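Local coordinates for protein retinol dehydratase (Spodoptera frugiperda, PDB 1FMJ) that converts retinol to anhydroretinol, a dehydration carried out by an enzyme of the cytosolic sulfotransferase family that binds adenosine-3',5'-diphosphate, at residues A[183-188]-A[246-251]. Sequence-based numbering, arbitrary orientation.
Sequences LARDPR and LFYEDY. With A3P (adenosine-3'-5'-diphosphate), chain G.
Arg185 and Tyr248 run side by side toward adenosine-3'-5'-diphosphate, the guanidinium over one ring face near its rim, the planes 49° apart. With CG anti to the backbone N (chi1 -176°) and an extended chain, Arg185 brings NH2 to 2.8 Å from O3P of the nucleotide and NH1 to 3.0 Å from its bridging O3'. Tyr248 OH donates to adenine N3 at 2.9 Å; the pair thus reaches both 3'-phosphate and base. Replacing Arg185 by alanine is likely to strip the 3'-phosphate of its NH1 and NH2 donors and take away the group lying over the Tyr248 ring. On the Asp186 side, Glu249, bent at chi2 (73°), turns OE2 back to accept from Asp186 N at 3.1 Å, while a water joins the same oxygen to Arg185 NE. Asp186 OD1 caps the following helix through Arg188 N, and Arg188 grips the carboxylate side-on in a salt bridge. Parallel pairing leads in, Ala184 N to Leu246 O and Tyr248 N to Ala184 O; Leu183 CD1 packs on Leu246 CB and Tyr251. Strands 179-184 and 243-247 end side by side at the nucleotide site of the P-loop-type parallel sheet, Leu183, Tyr248 and Tyr251 touching helix 76-87 and Phe247 helix 227-235.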
ATOM      1  N   LEU A 183      -4.648   7.064   3.684  1.00 14.28           N
ATOM      2  CA  LEU A 183      -4.574   7.808   2.438  1.00 15.76           C
ATOM      3  C   LEU A 183      -5.435   7.198   1.343  1.00 16.00           C
ATOM      4  O   LEU A 183      -5.480   5.972   1.179  1.00 16.45           O
ATOM      5  CB  LEU A 183      -3.126   7.886   1.955  1.00 15.81           C
ATOM      6  CG  LEU A 183      -2.359   9.178   2.272  1.00 16.08           C
ATOM      7  CD1 LEU A 183      -3.012  10.350   1.555  1.00 16.72           C
ATOM      8  CD2 LEU A 183      -2.332   9.415   3.778  1.00 17.52           C
ATOM      9  N   ALA A 184      -6.123   8.076   0.615  1.00 16.48           N
ATOM     10  CA  ALA A 184      -6.980   7.702  -0.505  1.00 16.56           C
ATOM     11  C   ALA A 184      -6.524   8.549  -1.685  1.00 16.82           C
ATOM     12  O   ALA A 184      -5.967   9.631  -1.508  1.00 17.90           O
ATOM     13  CB  ALA A 184      -8.444   7.980  -0.193  1.00 16.95           C
ATOM     14  N   ARG A 185      -6.760   8.053  -2.889  1.00 17.14           N
ATOM     15  CA  ARG A 185      -6.341   8.750  -4.096  1.00 17.40           C
ATOM     16  C   ARG A 185      -7.296   8.362  -5.217  1.00 16.96           C
ATOM     17  O   ARG A 185      -7.855   7.268  -5.205  1.00 17.36           O
ATOM     18  CB  ARG A 185      -4.916   8.312  -4.451  1.00 16.91           C
ATOM     19  CG  ARG A 185      -4.285   9.030  -5.640  1.00 15.43           C
ATOM     20  CD  ARG A 185      -2.931   8.413  -5.978  1.00 15.31           C
ATOM     21  NE  ARG A 185      -2.273   9.136  -7.063  1.00 14.63           N
ATOM     22  CZ  ARG A 185      -1.123   8.779  -7.623  1.00 16.26           C
ATOM     23  NH1 ARG A 185      -0.473   7.691  -7.208  1.00 12.63           N
ATOM     24  NH2 ARG A 185      -0.618   9.522  -8.603  1.00 15.56           N
ATOM     25  N   ASP A 186      -7.487   9.261  -6.178  1.00 17.88           N
ATOM     26  CA  ASP A 186      -8.367   8.997  -7.318  1.00 17.89           C
ATOM     27  C   ASP A 186      -8.042   7.577  -7.782  1.00 17.87           C
ATOM     28  O   ASP A 186      -6.891   7.277  -8.072  1.00 19.57           O
ATOM     29  CB  ASP A 186      -8.062   9.990  -8.439  1.00 18.28           C
ATOM     30  CG  ASP A 186      -9.042   9.905  -9.590  1.00 19.12           C
ATOM     31  OD1 ASP A 186      -9.338   8.787 -10.071  1.00 17.62           O
ATOM     32  OD2 ASP A 186      -9.515  10.977 -10.013  1.00 21.39           O
ATOM     33  N   PRO A 187      -9.054   6.697  -7.870  1.00 19.21           N
ATOM     34  CA  PRO A 187      -8.904   5.298  -8.289  1.00 18.69           C
ATOM     35  C   PRO A 187      -8.227   5.105  -9.648  1.00 19.44           C
ATOM     36  O   PRO A 187      -7.510   4.123  -9.870  1.00 18.85           O
ATOM     37  CB  PRO A 187     -10.344   4.775  -8.316  1.00 19.78           C
ATOM     38  CG  PRO A 187     -11.107   5.733  -7.486  1.00 19.28           C
ATOM     39  CD  PRO A 187     -10.479   7.051  -7.751  1.00 18.25           C
ATOM     40  N   ARG A 188      -8.470   6.030 -10.564  1.00 19.59           N
ATOM     41  CA  ARG A 188      -7.897   5.919 -11.898  1.00 19.92           C
ATOM     42  C   ARG A 188      -6.377   6.056 -11.913  1.00 19.50           C
ATOM     43  O   ARG A 188      -5.699   5.318 -12.628  1.00 20.39           O
ATOM     44  CB  ARG A 188      -8.580   6.923 -12.823  1.00 19.60           C
ATOM     45  CG  ARG A 188     -10.043   6.553 -13.046  1.00 20.18           C
ATOM     46  CD  ARG A 188     -10.861   7.707 -13.576  1.00 19.66           C
ATOM     47  NE  ARG A 188     -10.868   8.821 -12.645  1.00 20.70           N
ATOM     48  CZ  ARG A 188     -11.631   9.896 -12.780  1.00 20.85           C
ATOM     49  NH1 ARG A 188     -12.450   9.999 -13.815  1.00 19.11           N
ATOM     50  NH2 ARG A 188     -11.573  10.866 -11.877  1.00 21.95           N
ATOM     51  N   LEU A 246      -6.905  11.321   4.609  1.00 18.91           N
ATOM     52  CA  LEU A 246      -6.346  12.343   3.742  1.00 20.12           C
ATOM     53  C   LEU A 246      -6.409  11.898   2.290  1.00 19.73           C
ATOM     54  O   LEU A 246      -6.524  10.707   1.997  1.00 19.98           O
ATOM     55  CB  LEU A 246      -4.886  12.627   4.115  1.00 20.54           C
ATOM     56  CG  LEU A 246      -4.576  13.085   5.540  1.00 21.75           C
ATOM     57  CD1 LEU A 246      -3.076  13.258   5.694  1.00 20.24           C
ATOM     58  CD2 LEU A 246      -5.312  14.405   5.832  1.00 22.02           C
ATOM     59  N   PHE A 247      -6.335  12.863   1.382  1.00 19.96           N
ATOM     60  CA  PHE A 247      -6.356  12.569  -0.042  1.00 19.80           C
ATOM     61  C   PHE A 247      -5.009  12.933  -0.648  1.00 20.67           C
ATOM     62  O   PHE A 247      -4.487  14.022  -0.411  1.00 20.94           O
ATOM     63  CB  PHE A 247      -7.462  13.353  -0.756  1.00 19.02           C
ATOM     64  CG  PHE A 247      -8.849  12.861  -0.454  1.00 19.50           C
ATOM     65  CD1 PHE A 247      -9.644  13.510   0.477  1.00 19.57           C
ATOM     66  CD2 PHE A 247      -9.361  11.747  -1.108  1.00 20.29           C
ATOM     67  CE1 PHE A 247     -10.931  13.060   0.754  1.00 20.54           C
ATOM     68  CE2 PHE A 247     -10.645  11.289  -0.837  1.00 19.25           C
ATOM     69  CZ  PHE A 247     -11.431  11.947   0.095  1.00 20.44           C
ATOM     70  N   TYR A 248      -4.454  12.017  -1.434  1.00 20.82           N
ATOM     71  CA  TYR A 248      -3.161  12.229  -2.072  1.00 20.85           C
ATOM     72  C   TYR A 248      -3.122  13.542  -2.852  1.00 20.61           C
ATOM     73  O   TYR A 248      -2.102  14.224  -2.891  1.00 20.17           O
ATOM     74  CB  TYR A 248      -2.862  11.061  -3.004  1.00 20.86           C
ATOM     75  CG  TYR A 248      -1.662  11.274  -3.898  1.00 21.98           C
ATOM     76  CD1 TYR A 248      -0.362  11.220  -3.392  1.00 21.74           C
ATOM     77  CD2 TYR A 248      -1.830  11.539  -5.250  1.00 21.61           C
ATOM     78  CE1 TYR A 248       0.742  11.422  -4.225  1.00 20.98           C
ATOM     79  CE2 TYR A 248      -0.741  11.741  -6.084  1.00 20.42           C
ATOM     80  CZ  TYR A 248       0.536  11.680  -5.571  1.00 20.97           C
ATOM     81  OH  TYR A 248       1.599  11.862  -6.422  1.00 22.50           O
ATOM     82  N   GLU A 249      -4.235  13.888  -3.479  1.00 20.61           N
ATOM     83  CA  GLU A 249      -4.305  15.115  -4.250  1.00 22.36           C
ATOM     84  C   GLU A 249      -4.017  16.353  -3.391  1.00 23.29           C
ATOM     85  O   GLU A 249      -3.324  17.274  -3.833  1.00 22.65           O
ATOM     86  CB  GLU A 249      -5.678  15.244  -4.915  1.00 21.63           C
ATOM     87  CG  GLU A 249      -5.940  14.263  -6.065  1.00 23.30           C
ATOM     88  CD  GLU A 249      -6.168  12.827  -5.617  1.00 23.98           C
ATOM     89  OE1 GLU A 249      -6.554  12.609  -4.448  1.00 23.91           O
ATOM     90  OE2 GLU A 249      -5.985  11.911  -6.447  1.00 23.16           O
ATOM     91  N   ASP A 250      -4.535  16.376  -2.167  1.00 23.98           N
ATOM     92  CA  ASP A 250      -4.308  17.519  -1.297  1.00 25.55           C
ATOM     93  C   ASP A 250      -2.837  17.726  -0.961  1.00 26.02           C
ATOM     94  O   ASP A 250      -2.418  18.848  -0.687  1.00 25.55           O
ATOM     95  CB  ASP A 250      -5.149  17.403  -0.023  1.00 26.79           C
ATOM     96  CG  ASP A 250      -6.638  17.574  -0.303  1.00 28.95           C
ATOM     97  OD1 ASP A 250      -6.982  18.422  -1.156  1.00 28.91           O
ATOM     98  OD2 ASP A 250      -7.462  16.879   0.327  1.00 29.30           O
ATOM     99  N   TYR A 251      -2.058  16.648  -0.993  1.00 25.82           N
ATOM    100  CA  TYR A 251      -0.621  16.722  -0.730  1.00 26.36           C
ATOM    101  C   TYR A 251       0.039  17.580  -1.812  1.00 26.76           C
ATOM    102  O   TYR A 251       0.979  18.326  -1.542  1.00 26.58           O
ATOM    103  CB  TYR A 251       0.011  15.323  -0.783  1.00 26.46           C
ATOM    104  CG  TYR A 251       0.000  14.522   0.508  1.00 26.95           C
ATOM    105  CD1 TYR A 251       0.265  13.152   0.488  1.00 25.87           C
ATOM    106  CD2 TYR A 251      -0.233  15.129   1.745  1.00 26.71           C
ATOM    107  CE1 TYR A 251       0.300  12.402   1.658  1.00 26.44           C
ATOM    108  CE2 TYR A 251      -0.197  14.379   2.938  1.00 27.52           C
ATOM    109  CZ  TYR A 251       0.069  13.017   2.879  1.00 26.68           C
ATOM    110  OH  TYR A 251       0.110  12.263   4.025  1.00 27.34           O
TER
HETATM  111  P1  A3P G 400       2.756   7.559  -9.181  1.00 19.06           P
HETATM  112  O1P A3P G 400       2.900   6.161  -9.625  1.00 16.83           O
HETATM  113  O2P A3P G 400       3.964   8.353  -9.490  1.00 17.81           O
HETATM  114  O3P A3P G 400       1.578   8.178  -9.808  1.00 18.66           O
HETATM  115  P2  A3P G 400       2.497   4.501  -2.244  1.00 21.28           P
HETATM  116  O4P A3P G 400       3.599   5.049  -1.438  1.00 20.76           O
HETATM  117  O5P A3P G 400       1.269   4.370  -1.431  1.00 21.66           O
HETATM  118  O6P A3P G 400       2.898   3.185  -2.820  1.00 21.62           O
HETATM  119  O5' A3P G 400       2.191   5.495  -3.433  1.00 19.11           O
HETATM  120  C5' A3P G 400       3.166   5.812  -4.413  1.00 18.13           C
HETATM  121  C4' A3P G 400       2.715   6.996  -5.274  1.00 18.27           C
HETATM  122  O4' A3P G 400       3.099   8.220  -4.585  1.00 18.03           O
HETATM  123  C3' A3P G 400       3.434   7.047  -6.623  1.00 19.24           C
HETATM  124  O3' A3P G 400       2.520   7.581  -7.610  1.00 17.53           O
HETATM  125  C2' A3P G 400       4.643   7.894  -6.283  1.00 19.22           C
HETATM  126  O2' A3P G 400       5.441   8.385  -7.355  1.00 20.35           O
HETATM  127  C1' A3P G 400       3.990   8.965  -5.423  1.00 19.09           C
HETATM  128  N9  A3P G 400       4.960   9.703  -4.603  1.00 18.07           N
HETATM  129  C8  A3P G 400       5.980   9.223  -3.798  1.00 18.71           C
HETATM  130  N7  A3P G 400       6.679  10.142  -3.187  1.00 19.54           N
HETATM  131  C5  A3P G 400       6.091  11.327  -3.607  1.00 19.40           C
HETATM  132  C6  A3P G 400       6.354  12.713  -3.326  1.00 20.30           C
HETATM  133  N6  A3P G 400       7.331  13.122  -2.511  1.00 19.88           N
HETATM  134  N1  A3P G 400       5.547  13.674  -3.932  1.00 19.18           N
HETATM  135  C2  A3P G 400       4.531  13.297  -4.775  1.00 20.75           C
HETATM  136  N3  A3P G 400       4.186  12.018  -5.119  1.00 17.53           N
HETATM  137  C4  A3P G 400       5.012  11.077  -4.496  1.00 18.88           C
HETATM  138  O   HOH W   1      -3.895  11.133  -8.124  1.00 13.73           O